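Local coordinates for protein discoidin-2 (Dictyostelium discoideum, PDB 2VM9) that binds galactose and N-acetylgalactosamine as a homotrimeric lectin and may be needed for spore formation and assembly of the spore coat, at residues G6-A12 / W149-P155; D85-T89 / N142-L147; R94-N99 / I129-I134; E168-G172 / D232-I236; H188-P192 / D249-V253. One frame throughout, in Å; residues are numbered along the deposited sequence.

Interaction 1 closes the longest loop of the N-terminal beta-sandwich, joining its first strand, 8-9, to its last, 146-153. Nested within that loop lies interaction 2, in which 85-89 meets 142-147 at the turn into strand 146-153. Interaction 3 is nested deeper still, pairing 94-99 with the corner at 129-134; L151 of interaction 1 packs on I134 of interaction 3. The chain then runs on to the lectin-like domain, where interactions 4 and 5 form in series with the first three. Their segments alternate along the chain, so the two loops cross, and both contacts bridge the facing three-stranded sheets; their centres lie about 11 Å apart.

Interaction 1. Residues G6-A12 / W149-P155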
# COMPACT_ATOMS: atom_id res chain seq x y z
N GLY A 6 16.81 13.17 -6.25
CA GLY A 6 15.39 13.20 -5.77
C GLY A 6 14.42 12.37 -6.59
O GLY A 6 13.23 12.71 -6.71
N SER A 7 14.91 11.31 -7.22
CA SER A 7 14.00 10.28 -7.69
C SER A 7 14.44 9.04 -6.94
O SER A 7 15.52 9.02 -6.35
CB SER A 7 14.06 10.12 -9.22
OG SER A 7 15.34 9.70 -9.63
N VAL A 8 13.62 8.00 -6.95
CA VAL A 8 13.95 6.75 -6.26
C VAL A 8 14.47 5.75 -7.29
O VAL A 8 13.83 5.54 -8.31
CB VAL A 8 12.67 6.18 -5.61
CG1 VAL A 8 12.86 4.73 -5.11
CG2 VAL A 8 12.17 7.12 -4.49
N SER A 9 15.62 5.12 -7.00
CA SER A 9 16.17 4.02 -7.78
C SER A 9 15.45 2.75 -7.31
O SER A 9 15.77 2.23 -6.25
CB SER A 9 17.69 3.91 -7.54
OG SER A 9 18.34 5.11 -7.95
N CYS A 10 14.47 2.29 -8.08
CA CYS A 10 13.57 1.24 -7.61
C CYS A 10 14.27 -0.09 -7.35
O CYS A 10 14.06 -0.68 -6.30
CB CYS A 10 12.43 1.03 -8.58
SG CYS A 10 11.35 2.46 -8.66
N LEU A 11 15.08 -0.56 -8.30
CA LEU A 11 15.75 -1.85 -8.12
C LEU A 11 16.81 -1.77 -7.01
O LEU A 11 16.93 -2.70 -6.22
CB LEU A 11 16.40 -2.32 -9.43
CG LEU A 11 15.54 -2.51 -10.67
CD1 LEU A 11 16.35 -3.40 -11.65
CD2 LEU A 11 14.12 -3.01 -10.46
N ALA A 12 17.52 -0.64 -6.93
CA ALA A 12 18.57 -0.49 -5.91
C ALA A 12 17.95 -0.63 -4.53
O ALA A 12 18.56 -1.18 -3.63
CB ALA A 12 19.31 0.85 -6.04
N TRP A 149 19.81 -2.47 -15.86
CA TRP A 149 18.85 -1.37 -15.93
C TRP A 149 18.45 -0.89 -14.55
O TRP A 149 18.73 -1.55 -13.53
CB TRP A 149 17.60 -1.77 -16.73
CG TRP A 149 16.74 -2.83 -16.10
CD1 TRP A 149 17.15 -3.92 -15.35
CD2 TRP A 149 15.32 -2.92 -16.18
NE1 TRP A 149 16.04 -4.66 -14.96
CE2 TRP A 149 14.92 -4.08 -15.49
CE3 TRP A 149 14.34 -2.13 -16.81
CZ2 TRP A 149 13.57 -4.45 -15.37
CZ3 TRP A 149 13.02 -2.50 -16.71
CH2 TRP A 149 12.64 -3.67 -16.00
N GLU A 150 17.82 0.28 -14.55
CA GLU A 150 17.22 0.82 -13.35
C GLU A 150 15.98 1.60 -13.77
O GLU A 150 15.88 2.11 -14.91
CB GLU A 150 18.21 1.71 -12.60
CG GLU A 150 17.67 2.35 -11.29
CD GLU A 150 17.17 1.30 -10.29
OE1 GLU A 150 17.89 1.05 -9.30
OE2 GLU A 150 16.07 0.75 -10.48
N LEU A 151 15.01 1.64 -12.87
CA LEU A 151 13.77 2.37 -13.09
C LEU A 151 13.70 3.40 -12.01
O LEU A 151 13.87 3.05 -10.83
CB LEU A 151 12.60 1.39 -12.93
CG LEU A 151 12.36 0.46 -14.12
CD1 LEU A 151 11.48 -0.69 -13.71
CD2 LEU A 151 11.76 1.25 -15.34
N TYR A 152 13.42 4.65 -12.40
CA TYR A 152 13.39 5.79 -11.46
C TYR A 152 11.96 6.27 -11.29
O TYR A 152 11.25 6.45 -12.27
CB TYR A 152 14.28 6.94 -11.95
CG TYR A 152 15.70 6.49 -12.07
CD1 TYR A 152 16.54 6.54 -10.96
CD2 TYR A 152 16.17 5.97 -13.27
CE1 TYR A 152 17.83 6.10 -11.03
CE2 TYR A 152 17.49 5.51 -13.37
CZ TYR A 152 18.32 5.60 -12.25
OH TYR A 152 19.59 5.16 -12.27
N ALA A 153 11.55 6.45 -10.03
CA ALA A 153 10.16 6.84 -9.76
C ALA A 153 10.15 8.04 -8.82
O ALA A 153 11.12 8.30 -8.09
CB ALA A 153 9.38 5.65 -9.12
N LEU A 154 9.04 8.79 -8.81
CA LEU A 154 8.90 9.83 -7.81
C LEU A 154 8.89 9.22 -6.41
O LEU A 154 8.34 8.15 -6.22
CB LEU A 154 7.59 10.58 -7.99
CG LEU A 154 7.47 11.39 -9.28
CD1 LEU A 154 6.08 12.04 -9.35
CD2 LEU A 154 8.60 12.43 -9.33
N PRO A 155 9.47 9.91 -5.42
CA PRO A 155 9.33 9.42 -4.04
C PRO A 155 7.88 9.44 -3.60
O PRO A 155 7.08 10.22 -4.15
CB PRO A 155 10.09 10.46 -3.19
CG PRO A 155 10.84 11.25 -4.10
CD PRO A 155 10.28 11.13 -5.51
O HOH W 1 20.75 4.57 -9.89
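V8 and S9 pair with A153 and Y152 in a short antiparallel bridge that lays the first strand of the beta-sandwich, 8-9, along its last, 146-153. V8 and A153 are the hydrogen-bonded pair: V8 N gives a nearly straight bond to A153 O (2.8 Å, 172° at the hydrogen), and A153 N returns one to V8 O at 3.0 Å. S9 and Y152 form the non-hydrogen-bonded pair.

After S9 the backbone bends into helical torsions, and E150 of the other strand binds the N-H groups this turns toward it. C10 N still reaches L151 O at 2.9 Å, but the next two amides go to the carboxylate: L11 N to E150 OE2 at 2.7 Å and A12 N to E150 OE1 at 2.9 Å, each on a syn lone pair. The anti lone pair of E150 OE2 takes L151 N at 2.8 Å. Three N-H groups thus fix the rotation of this buried carboxylate and would be expected to favour its ionised form. A bend at chi2 (57°) brings the carboxylate to the amides of L11 and A12.

Apolar contacts flank these bonds. The L11 side chain crosses that of W149 at about a right angle, its CD1 3.6 Å from W149 NE1, while C10 SG lies 3.8 Å from A153 CB. A12 O is bonded to R19 of the second subunit, so the turn also borders the trimer interface. Such pairing of the first and last strands of the domain is characteristic of the discoidin (F5/8 type C) beta-sandwich, whose termini lie side by side.

Interaction 2. Residues D85-T89 / N142-L147; sequences DQWVT and NNHISL
N142 lies across one face of the W87 indole. Its CB sits over the five-membered ring in a CH-pi contact, 3.6 Å from the centroid, and OD1 reaches over the six-membered ring, offset toward the rim and only 3.0 Å from W87 CZ2. Amide and ring planes are turned 43° apart, so the oxygen, not the whole amide, dips toward the indole. N142 CG stands anti to its backbone N (chi1 175°), which carries the side chain across the ring. Two further flat groups meet nearby: the Q86 amide runs beside H144 in the same direction, with planes 29° apart and Q86 CD 3.4 Å from H144 CB. The N143 amide uses its edge, ND2 giving D85 O a bond of 2.8 Å that lies in the amide plane.

In the backbone, W87 and N142 are an antiparallel hydrogen-bonded pair, with W87 N to N142 O at 3.2 Å and N142 N to W87 O at 2.8 Å. This closes the end of the pairing between strands 87-96 and 133-142. N143, with positive phi, then turns the chain toward strand 146-153 of the other sheet, so the turn links the two sheets at the end of the discoidin sandwich remote from its termini.

S146 OG donates to Q86 OE1 over 2.6 Å, tilted from the carbonyl plane. The same oxygen accepts R81 NH1, and S146 OG also bonds S53 OG. D85 carries a salt bridge to R117, and H144 NE2 is bonded to S54 O. Deeper in, V88 CG2 packs 4.0 Å from L147 CD2 and also touches I145 CG2.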
# COMPACT_ATOMS: atom_id res chain seq x y z
N ASP A 85 30.68 -8.94 -24.56
CA ASP A 85 30.23 -7.95 -25.54
C ASP A 85 28.80 -8.26 -25.99
O ASP A 85 28.57 -8.68 -27.13
CB ASP A 85 31.17 -7.95 -26.75
CG ASP A 85 32.53 -7.37 -26.44
OD1 ASP A 85 32.72 -6.70 -25.39
OD2 ASP A 85 33.41 -7.53 -27.29
N GLN A 86 27.85 -8.03 -25.09
CA GLN A 86 26.43 -8.26 -25.39
C GLN A 86 25.69 -7.07 -24.84
O GLN A 86 25.99 -6.61 -23.73
CB GLN A 86 25.91 -9.51 -24.67
CG GLN A 86 26.62 -10.77 -25.12
CD GLN A 86 26.38 -11.94 -24.18
OE1 GLN A 86 25.69 -11.84 -23.16
NE2 GLN A 86 26.97 -13.07 -24.55
N TRP A 87 24.71 -6.57 -25.60
CA TRP A 87 23.93 -5.42 -25.13
C TRP A 87 22.66 -5.29 -25.98
O TRP A 87 22.63 -5.71 -27.15
CB TRP A 87 24.73 -4.09 -25.15
CG TRP A 87 25.48 -3.78 -26.43
CD1 TRP A 87 24.97 -3.19 -27.57
CD2 TRP A 87 26.87 -3.99 -26.67
NE1 TRP A 87 25.98 -3.02 -28.51
CE2 TRP A 87 27.15 -3.52 -27.98
CE3 TRP A 87 27.92 -4.56 -25.90
CZ2 TRP A 87 28.43 -3.60 -28.56
CZ3 TRP A 87 29.21 -4.60 -26.46
CH2 TRP A 87 29.45 -4.13 -27.79
N VAL A 88 21.61 -4.75 -25.39
CA VAL A 88 20.40 -4.48 -26.14
C VAL A 88 20.54 -3.15 -26.86
O VAL A 88 20.84 -2.14 -26.23
CB VAL A 88 19.18 -4.52 -25.21
CG1 VAL A 88 17.91 -4.01 -25.92
CG2 VAL A 88 19.02 -5.97 -24.68
N THR A 89 20.31 -3.14 -28.18
CA THR A 89 20.51 -1.94 -28.97
C THR A 89 19.22 -1.13 -29.16
O THR A 89 19.27 0.06 -29.49
CB THR A 89 21.10 -2.29 -30.36
OG1 THR A 89 20.28 -3.31 -30.95
CG2 THR A 89 22.54 -2.77 -30.24
N ASN A 142 23.08 -6.68 -29.73
CA ASN A 142 24.41 -7.07 -30.20
C ASN A 142 24.76 -8.34 -29.47
O ASN A 142 24.90 -8.33 -28.24
CB ASN A 142 25.47 -6.01 -29.88
CG ASN A 142 26.86 -6.50 -30.25
OD1 ASN A 142 27.74 -6.34 -29.47
ND2 ASN A 142 27.06 -6.96 -31.41
N ASN A 143 24.90 -9.42 -30.24
CA ASN A 143 25.32 -10.74 -29.75
C ASN A 143 24.33 -11.53 -28.89
O ASN A 143 24.14 -12.72 -29.10
CB ASN A 143 26.69 -10.66 -29.04
CG ASN A 143 27.82 -10.53 -30.06
OD1 ASN A 143 27.68 -11.02 -31.17
ND2 ASN A 143 28.92 -9.86 -29.70
N HIS A 144 23.72 -10.87 -27.92
CA HIS A 144 22.74 -11.55 -27.05
C HIS A 144 21.86 -10.52 -26.38
O HIS A 144 22.28 -9.39 -26.20
CB HIS A 144 23.47 -12.35 -25.96
CG HIS A 144 22.66 -13.49 -25.43
ND1 HIS A 144 22.73 -14.76 -25.96
CD2 HIS A 144 21.75 -13.55 -24.44
CE1 HIS A 144 21.91 -15.56 -25.30
NE2 HIS A 144 21.29 -14.84 -24.38
N ILE A 145 20.65 -10.93 -26.00
CA ILE A 145 19.78 -10.06 -25.23
C ILE A 145 20.31 -10.12 -23.78
O ILE A 145 20.00 -11.03 -23.02
CB ILE A 145 18.33 -10.53 -25.31
CG1 ILE A 145 17.83 -10.41 -26.76
CG2 ILE A 145 17.45 -9.70 -24.34
CD1 ILE A 145 16.47 -11.11 -27.00
N SER A 146 21.13 -9.13 -23.45
CA SER A 146 21.75 -9.02 -22.14
C SER A 146 21.69 -7.55 -21.75
O SER A 146 22.02 -6.66 -22.55
CB SER A 146 23.22 -9.50 -22.17
OG SER A 146 23.33 -10.86 -22.57
N LEU A 147 21.25 -7.28 -20.52
CA LEU A 147 21.17 -5.88 -20.12
C LEU A 147 21.24 -5.74 -18.61
O LEU A 147 21.00 -6.70 -17.85
CB LEU A 147 19.90 -5.19 -20.65
CG LEU A 147 18.58 -5.70 -20.03
CD1 LEU A 147 18.23 -4.97 -18.74
CD2 LEU A 147 17.43 -5.58 -21.02

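Interaction 3. Residues R94-N99 / I129-I134; sequences RYTLDN and IKARSI
R132 reaches across L97 and N99, at about a right angle to the N99 side chain, touching one or both with nearly every atom of its side chain. CB lies 3.4 Å from N99 OD1; CG comes within 3.3 Å of L97 O; CD sits beside both oxygens, 3.2 Å from N99 OD1. CG is anti to the carbonyl carbon (chi1 -75°) and the chain is extended from there to NE, which bonds D68 O. At the tip, NH1 gives L97 O a bond of 2.8 Å (160° at the hydrogen). The oxygen lies at the edge of the guanidinium, near its plane, but NH1 stands 36° out of the carbonyl plane, off the lone pairs. L97 O and D68 O together hold the group's rotation.

Strands 94-96 and 133-134 pair antiparallel here, and R132 with S133 forms a classic beta bulge opposite T96: T96 O accepts R132 N at 2.8 Å and S133 N at 3.3 Å, while T96 N bonds S133 O. At R132 the chain turns the corner between the two sheets of the discoidin sandwich, with strand 121-131 in one and 133-142 in the other.

On one flank of the bulge, N99 ND2 donates to S133 OG at 3.0 Å, with the serine near the amide plane. Both residues also bond N13 of the third subunit, which places this corner at the trimer interface. On the other flank, I129 CG2 stands over the centre of the Y95 ring, 3.5 Å from the centroid, a CH-pi contact nearly along the ring normal. L97 CD2 meets the aliphatic CE of K130, and A131 CB touches Y95 CB.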
# COMPACT_ATOMS: atom_id res chain seq x y z
N ARG A 94 6.23 -1.48 -22.29
CA ARG A 94 4.81 -1.67 -22.05
C ARG A 94 4.56 -1.41 -20.58
O ARG A 94 5.46 -1.57 -19.74
CB ARG A 94 4.41 -3.12 -22.35
CG ARG A 94 4.96 -3.68 -23.65
CD ARG A 94 4.28 -5.00 -23.98
NE ARG A 94 2.88 -4.79 -24.36
CZ ARG A 94 1.84 -5.41 -23.83
NH1 ARG A 94 1.98 -6.34 -22.87
NH2 ARG A 94 0.64 -5.12 -24.29
N TYR A 95 3.34 -1.01 -20.24
CA TYR A 95 3.02 -0.86 -18.83
C TYR A 95 1.54 -1.04 -18.59
O TYR A 95 0.75 -1.08 -19.54
CB TYR A 95 3.52 0.48 -18.28
CG TYR A 95 2.89 1.68 -18.93
CD1 TYR A 95 1.70 2.21 -18.44
CD2 TYR A 95 3.49 2.28 -20.04
CE1 TYR A 95 1.13 3.34 -19.02
CE2 TYR A 95 2.91 3.40 -20.65
CZ TYR A 95 1.74 3.91 -20.12
OH TYR A 95 1.16 5.00 -20.73
N THR A 96 1.21 -1.14 -17.31
CA THR A 96 -0.17 -1.30 -16.89
C THR A 96 -0.38 -0.60 -15.57
O THR A 96 0.44 -0.65 -14.66
CB THR A 96 -0.59 -2.80 -16.77
OG1 THR A 96 -1.99 -2.90 -16.41
CG2 THR A 96 0.29 -3.53 -15.70
N LEU A 97 -1.52 0.07 -15.48
CA LEU A 97 -1.92 0.67 -14.22
C LEU A 97 -2.79 -0.32 -13.40
O LEU A 97 -2.59 -0.46 -12.19
CB LEU A 97 -2.64 2.00 -14.45
CG LEU A 97 -3.13 2.74 -13.20
CD1 LEU A 97 -2.00 3.04 -12.18
CD2 LEU A 97 -3.86 4.03 -13.61
N ASP A 98 -3.71 -1.01 -14.06
CA ASP A 98 -4.64 -1.90 -13.33
C ASP A 98 -4.23 -3.38 -13.29
O ASP A 98 -4.93 -4.21 -12.69
CB ASP A 98 -6.07 -1.78 -13.89
CG ASP A 98 -6.16 -2.14 -15.37
OD1 ASP A 98 -5.23 -2.77 -15.93
OD2 ASP A 98 -7.20 -1.80 -15.98
N ASN A 99 -3.10 -3.70 -13.93
CA ASN A 99 -2.62 -5.09 -14.02
C ASN A 99 -3.55 -6.05 -14.79
O ASN A 99 -3.49 -7.26 -14.63
CB ASN A 99 -2.27 -5.66 -12.65
CG ASN A 99 -1.11 -4.93 -12.00
OD1 ASN A 99 -1.26 -4.33 -10.94
ND2 ASN A 99 0.05 -4.98 -12.65
N ILE A 129 5.31 8.00 -16.43
CA ILE A 129 4.45 6.86 -16.67
C ILE A 129 3.86 6.45 -15.34
O ILE A 129 4.58 6.15 -14.41
CB ILE A 129 5.24 5.68 -17.26
CG1 ILE A 129 5.74 6.01 -18.68
CG2 ILE A 129 4.39 4.39 -17.28
CD1 ILE A 129 6.72 5.00 -19.20
N LYS A 130 2.53 6.40 -15.29
CA LYS A 130 1.80 6.01 -14.10
C LYS A 130 1.44 4.52 -14.25
O LYS A 130 0.69 4.14 -15.16
CB LYS A 130 0.54 6.86 -14.01
CG LYS A 130 -0.23 6.67 -12.76
CD LYS A 130 -1.43 7.59 -12.77
CE LYS A 130 -2.51 7.04 -11.91
NZ LYS A 130 -3.71 7.93 -11.98
N ALA A 131 2.02 3.69 -13.40
CA ALA A 131 1.91 2.24 -13.59
C ALA A 131 2.16 1.45 -12.31
O ALA A 131 2.87 1.90 -11.43
CB ALA A 131 2.90 1.81 -14.67
N ARG A 132 1.55 0.27 -12.24
CA ARG A 132 1.88 -0.73 -11.22
C ARG A 132 2.97 -1.65 -11.73
O ARG A 132 3.86 -1.98 -10.99
CB ARG A 132 0.66 -1.52 -10.77
CG ARG A 132 -0.26 -0.71 -9.87
CD ARG A 132 -1.41 -1.58 -9.34
NE ARG A 132 -2.11 -0.86 -8.27
CZ ARG A 132 -3.08 0.02 -8.44
NH1 ARG A 132 -3.54 0.30 -9.65
NH2 ARG A 132 -3.64 0.61 -7.38
N SER A 133 2.89 -2.03 -13.01
CA SER A 133 3.93 -2.89 -13.61
C SER A 133 4.39 -2.32 -14.94
O SER A 133 3.63 -1.66 -15.65
CB SER A 133 3.43 -4.32 -13.76
OG SER A 133 3.00 -4.82 -12.50
N ILE A 134 5.66 -2.56 -15.25
CA ILE A 134 6.23 -2.03 -16.48
C ILE A 134 7.14 -3.12 -17.03
O ILE A 134 7.71 -3.89 -16.24
CB ILE A 134 6.99 -0.69 -16.19
CG1 ILE A 134 7.49 -0.05 -17.48
CG2 ILE A 134 8.13 -0.90 -15.19
CD1 ILE A 134 7.89 1.43 -17.28
O HOH W 2 0.87 6.75 -17.81

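Interaction 4. Residues E168-G172 / D232-I236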
# COMPACT_ATOMS: atom_id res chain seq x y z
N GLU A 168 -17.97 9.11 16.59
CA GLU A 168 -18.83 10.25 16.85
C GLU A 168 -18.79 10.58 18.33
O GLU A 168 -18.50 9.72 19.16
CB GLU A 168 -20.25 10.00 16.38
CG GLU A 168 -21.05 8.95 17.13
CD GLU A 168 -22.56 9.15 16.89
OE1 GLU A 168 -23.03 8.90 15.77
OE2 GLU A 168 -23.28 9.57 17.82
N VAL A 169 -19.09 11.82 18.64
CA VAL A 169 -19.06 12.25 20.03
C VAL A 169 -20.10 13.36 20.20
O VAL A 169 -20.24 14.22 19.34
CB VAL A 169 -17.62 12.70 20.45
CG1 VAL A 169 -17.04 13.73 19.49
CG2 VAL A 169 -17.57 13.18 21.90
N SER A 170 -20.81 13.34 21.32
CA SER A 170 -21.85 14.34 21.62
C SER A 170 -21.65 14.86 23.02
O SER A 170 -20.93 14.26 23.83
CB SER A 170 -23.25 13.70 21.55
OG SER A 170 -23.53 13.12 20.28
N ILE A 171 -22.29 15.99 23.32
CA ILE A 171 -22.29 16.46 24.71
C ILE A 171 -23.01 15.42 25.57
O ILE A 171 -22.46 14.96 26.58
CB ILE A 171 -22.98 17.83 24.83
CG1 ILE A 171 -22.24 18.87 23.96
CG2 ILE A 171 -23.00 18.28 26.32
CD1 ILE A 171 -22.90 20.25 23.91
N GLY A 172 -24.23 15.06 25.17
CA GLY A 172 -24.93 13.94 25.78
C GLY A 172 -25.62 14.27 27.07
O GLY A 172 -26.23 13.39 27.70
N ASP A 232 -9.51 14.98 23.05
CA ASP A 232 -10.64 15.62 23.72
C ASP A 232 -11.43 16.42 22.70
O ASP A 232 -10.85 17.22 21.96
CB ASP A 232 -10.14 16.60 24.80
CG ASP A 232 -9.57 15.91 26.02
OD1 ASP A 232 -10.01 14.81 26.37
OD2 ASP A 232 -8.70 16.53 26.65
N LEU A 233 -12.74 16.21 22.67
CA LEU A 233 -13.63 17.10 21.90
C LEU A 233 -14.10 18.15 22.89
O LEU A 233 -14.82 17.84 23.85
CB LEU A 233 -14.81 16.33 21.35
CG LEU A 233 -15.58 16.97 20.16
CD1 LEU A 233 -15.79 18.46 20.34
CD2 LEU A 233 -14.90 16.71 18.85
N THR A 234 -13.63 19.38 22.71
CA THR A 234 -14.05 20.46 23.56
C THR A 234 -15.25 21.12 22.86
O THR A 234 -15.11 21.59 21.73
CB THR A 234 -12.91 21.46 23.79
OG1 THR A 234 -11.81 20.78 24.43
CG2 THR A 234 -13.40 22.61 24.67
N PHE A 235 -16.41 21.09 23.53
CA PHE A 235 -17.63 21.71 23.02
C PHE A 235 -17.67 23.08 23.65
O PHE A 235 -17.44 23.22 24.85
CB PHE A 235 -18.86 20.91 23.43
CG PHE A 235 -18.95 19.56 22.77
CD1 PHE A 235 -19.73 19.40 21.63
CD2 PHE A 235 -18.27 18.45 23.30
CE1 PHE A 235 -19.84 18.15 21.02
CE2 PHE A 235 -18.35 17.20 22.67
CZ PHE A 235 -19.15 17.04 21.53
N ILE A 236 -18.00 24.09 22.85
CA ILE A 236 -17.86 25.46 23.31
C ILE A 236 -19.11 26.26 22.95
O ILE A 236 -19.61 26.14 21.82
CB ILE A 236 -16.65 26.10 22.58
CG1 ILE A 236 -15.37 25.27 22.82
CG2 ILE A 236 -16.50 27.58 22.95
CD1 ILE A 236 -14.24 25.62 21.88
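F235 is sandwiched between I171 and L233. I171 CG1 lies over one face of its ring, 3.7 Å from the centroid and 22° off the normal, in a CH-pi contact. On the opposite face L233 CD1, from the same strand as the ring, stands 3.6 Å above the plane over its centre. V169 O comes to the ring edge, 3.7 Å from F235 CZ and near the plane. Beside this, V169 CG1 meets L233 CG at 3.6 Å, their side chains crossing at a slant.

No hydrogen bond joins the two segments; apolar side chains make the contact, with the backbone of V169 and S170 closing on the ring near CZ. F235 CG is anti to the carbonyl carbon (chi1 -68°), which lays the ring back over L233. Further apolar residues surround the pair: L176 touches both I171 and F235, while L246 and I185 pack on F235. S170 points the other way and bonds T247.

Strands 168-170 and 232-236 belong to facing sheets of the lectin-like sandwich, with axes 8.8 Å apart and directions differing by 39°. Strand 243-254 pairs with the first; strands 183-190 and 216-224 flank the second.

Interaction 5. Residues H188-P192 / D249-V253; sequences HVKFP and DYVAV
Y250 and V189 meet between the two sheets of the lectin-like beta-sandwich, where strand 243-254 of one sheet faces the end of strand 183-190 in the other. V189 CG1 is 3.5 Å from Y250 CE2, the two side chains sliding past each other in opposite directions. Y250 CG sits between its backbone N and carbonyl carbon (chi1 76°), and the ring from there reaches across from one sheet to the other, with its hydroxyl arriving beside the loop that follows strand 183-190.

F191 approaches the same tyrosine with its ring edge: Y250 CE1 lies in the plane of the F191 ring, 3.9 Å from F191 CE1. A252, two residues along and on the same side of its strand as Y250, puts CB 3.6 Å from F191 CE1, so the CE1 corner of the phenyl ring meets two residues of the opposing strand. This two-layer arrangement of antiparallel strands with interleaved side chains is that of the H-type lectin domain. Its aromatic packing continues outward, F191 meeting F195 and Y250 meeting F231, each edge-to-face.

The phenol oxygen, Y250 OH, ends among carbon atoms, 3.7 Å from F191 CD1 and 3.8 Å from P192 CD. A water at the edge of the tyrosine ring, in its plane, is hydrogen-bonded to Y250 OH at 2.6 Å. That water also gives a weak bond of 3.4 Å to K190 O, linking the two segments where they share no direct hydrogen bond. On the outer side of strand 249-253, V251 packs on S202 of the second subunit, while D249 OD2 accepts a bond from I203 N of that subunit.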
# COMPACT_ATOMS: atom_id res chain seq x y z
N HIS A 188 -13.93 13.17 26.48
CA HIS A 188 -12.75 12.44 26.05
C HIS A 188 -13.13 11.26 25.20
O HIS A 188 -14.03 10.49 25.53
CB HIS A 188 -11.83 12.01 27.20
CG HIS A 188 -10.58 11.36 26.71
ND1 HIS A 188 -9.51 12.08 26.22
CD2 HIS A 188 -10.25 10.06 26.56
CE1 HIS A 188 -8.56 11.25 25.83
NE2 HIS A 188 -8.99 10.02 26.02
N VAL A 189 -12.45 11.16 24.06
CA VAL A 189 -12.70 10.13 23.08
C VAL A 189 -11.49 9.19 23.07
O VAL A 189 -10.36 9.63 22.99
CB VAL A 189 -12.93 10.76 21.68
CG1 VAL A 189 -13.22 9.69 20.63
CG2 VAL A 189 -14.09 11.80 21.74
N LYS A 190 -11.75 7.90 23.18
CA LYS A 190 -10.69 6.91 23.06
C LYS A 190 -10.82 6.27 21.69
O LYS A 190 -11.92 5.86 21.31
CB LYS A 190 -10.84 5.87 24.18
CG LYS A 190 -9.71 4.84 24.23
CD LYS A 190 -9.96 3.79 25.33
CE LYS A 190 -9.71 2.37 24.79
NZ LYS A 190 -10.63 2.02 23.64
N PHE A 191 -9.73 6.20 20.93
CA PHE A 191 -9.76 5.59 19.60
C PHE A 191 -10.03 4.09 19.78
O PHE A 191 -9.57 3.52 20.76
CB PHE A 191 -8.44 5.78 18.84
CG PHE A 191 -8.09 7.22 18.56
CD1 PHE A 191 -9.03 8.09 17.97
CD2 PHE A 191 -6.82 7.71 18.86
CE1 PHE A 191 -8.70 9.43 17.72
CE2 PHE A 191 -6.47 9.05 18.61
CZ PHE A 191 -7.43 9.92 18.03
N PRO A 192 -10.79 3.47 18.87
CA PRO A 192 -10.98 2.02 18.99
C PRO A 192 -9.65 1.28 19.20
O PRO A 192 -9.57 0.37 20.04
CB PRO A 192 -11.63 1.64 17.67
CG PRO A 192 -12.44 2.88 17.30
CD PRO A 192 -11.53 4.03 17.71
N ASP A 249 -19.10 14.06 14.04
CA ASP A 249 -18.32 12.91 13.57
C ASP A 249 -16.87 13.36 13.55
O ASP A 249 -16.57 14.52 13.24
CB ASP A 249 -18.75 12.49 12.17
CG ASP A 249 -19.88 11.45 12.19
OD1 ASP A 249 -20.18 10.90 13.28
OD2 ASP A 249 -20.46 11.20 11.11
N TYR A 250 -15.96 12.45 13.86
CA TYR A 250 -14.55 12.76 13.70
C TYR A 250 -13.86 11.76 12.78
O TYR A 250 -14.29 10.60 12.66
CB TYR A 250 -13.83 12.80 15.05
CG TYR A 250 -13.54 11.43 15.67
CD1 TYR A 250 -12.41 10.67 15.27
CD2 TYR A 250 -14.38 10.90 16.65
CE1 TYR A 250 -12.14 9.42 15.82
CE2 TYR A 250 -14.11 9.63 17.24
CZ TYR A 250 -12.98 8.91 16.81
OH TYR A 250 -12.70 7.67 17.36
N VAL A 251 -12.80 12.23 12.14
CA VAL A 251 -11.96 11.38 11.28
C VAL A 251 -10.53 11.64 11.76
O VAL A 251 -10.02 12.75 11.64
CB VAL A 251 -12.13 11.72 9.78
CG1 VAL A 251 -11.19 10.86 8.92
CG2 VAL A 251 -13.62 11.50 9.32
N ALA A 252 -9.93 10.62 12.40
CA ALA A 252 -8.57 10.72 12.89
C ALA A 252 -7.67 10.09 11.83
O ALA A 252 -7.93 8.95 11.40
CB ALA A 252 -8.43 9.99 14.19
N VAL A 253 -6.66 10.84 11.41
CA VAL A 253 -5.81 10.40 10.30
C VAL A 253 -4.36 10.37 10.76
O VAL A 253 -3.83 11.35 11.28
CB VAL A 253 -5.92 11.33 9.05
CG1 VAL A 253 -5.07 10.79 7.90
CG2 VAL A 253 -7.39 11.48 8.60
O HOH W 3 -14.36 6.60 19.12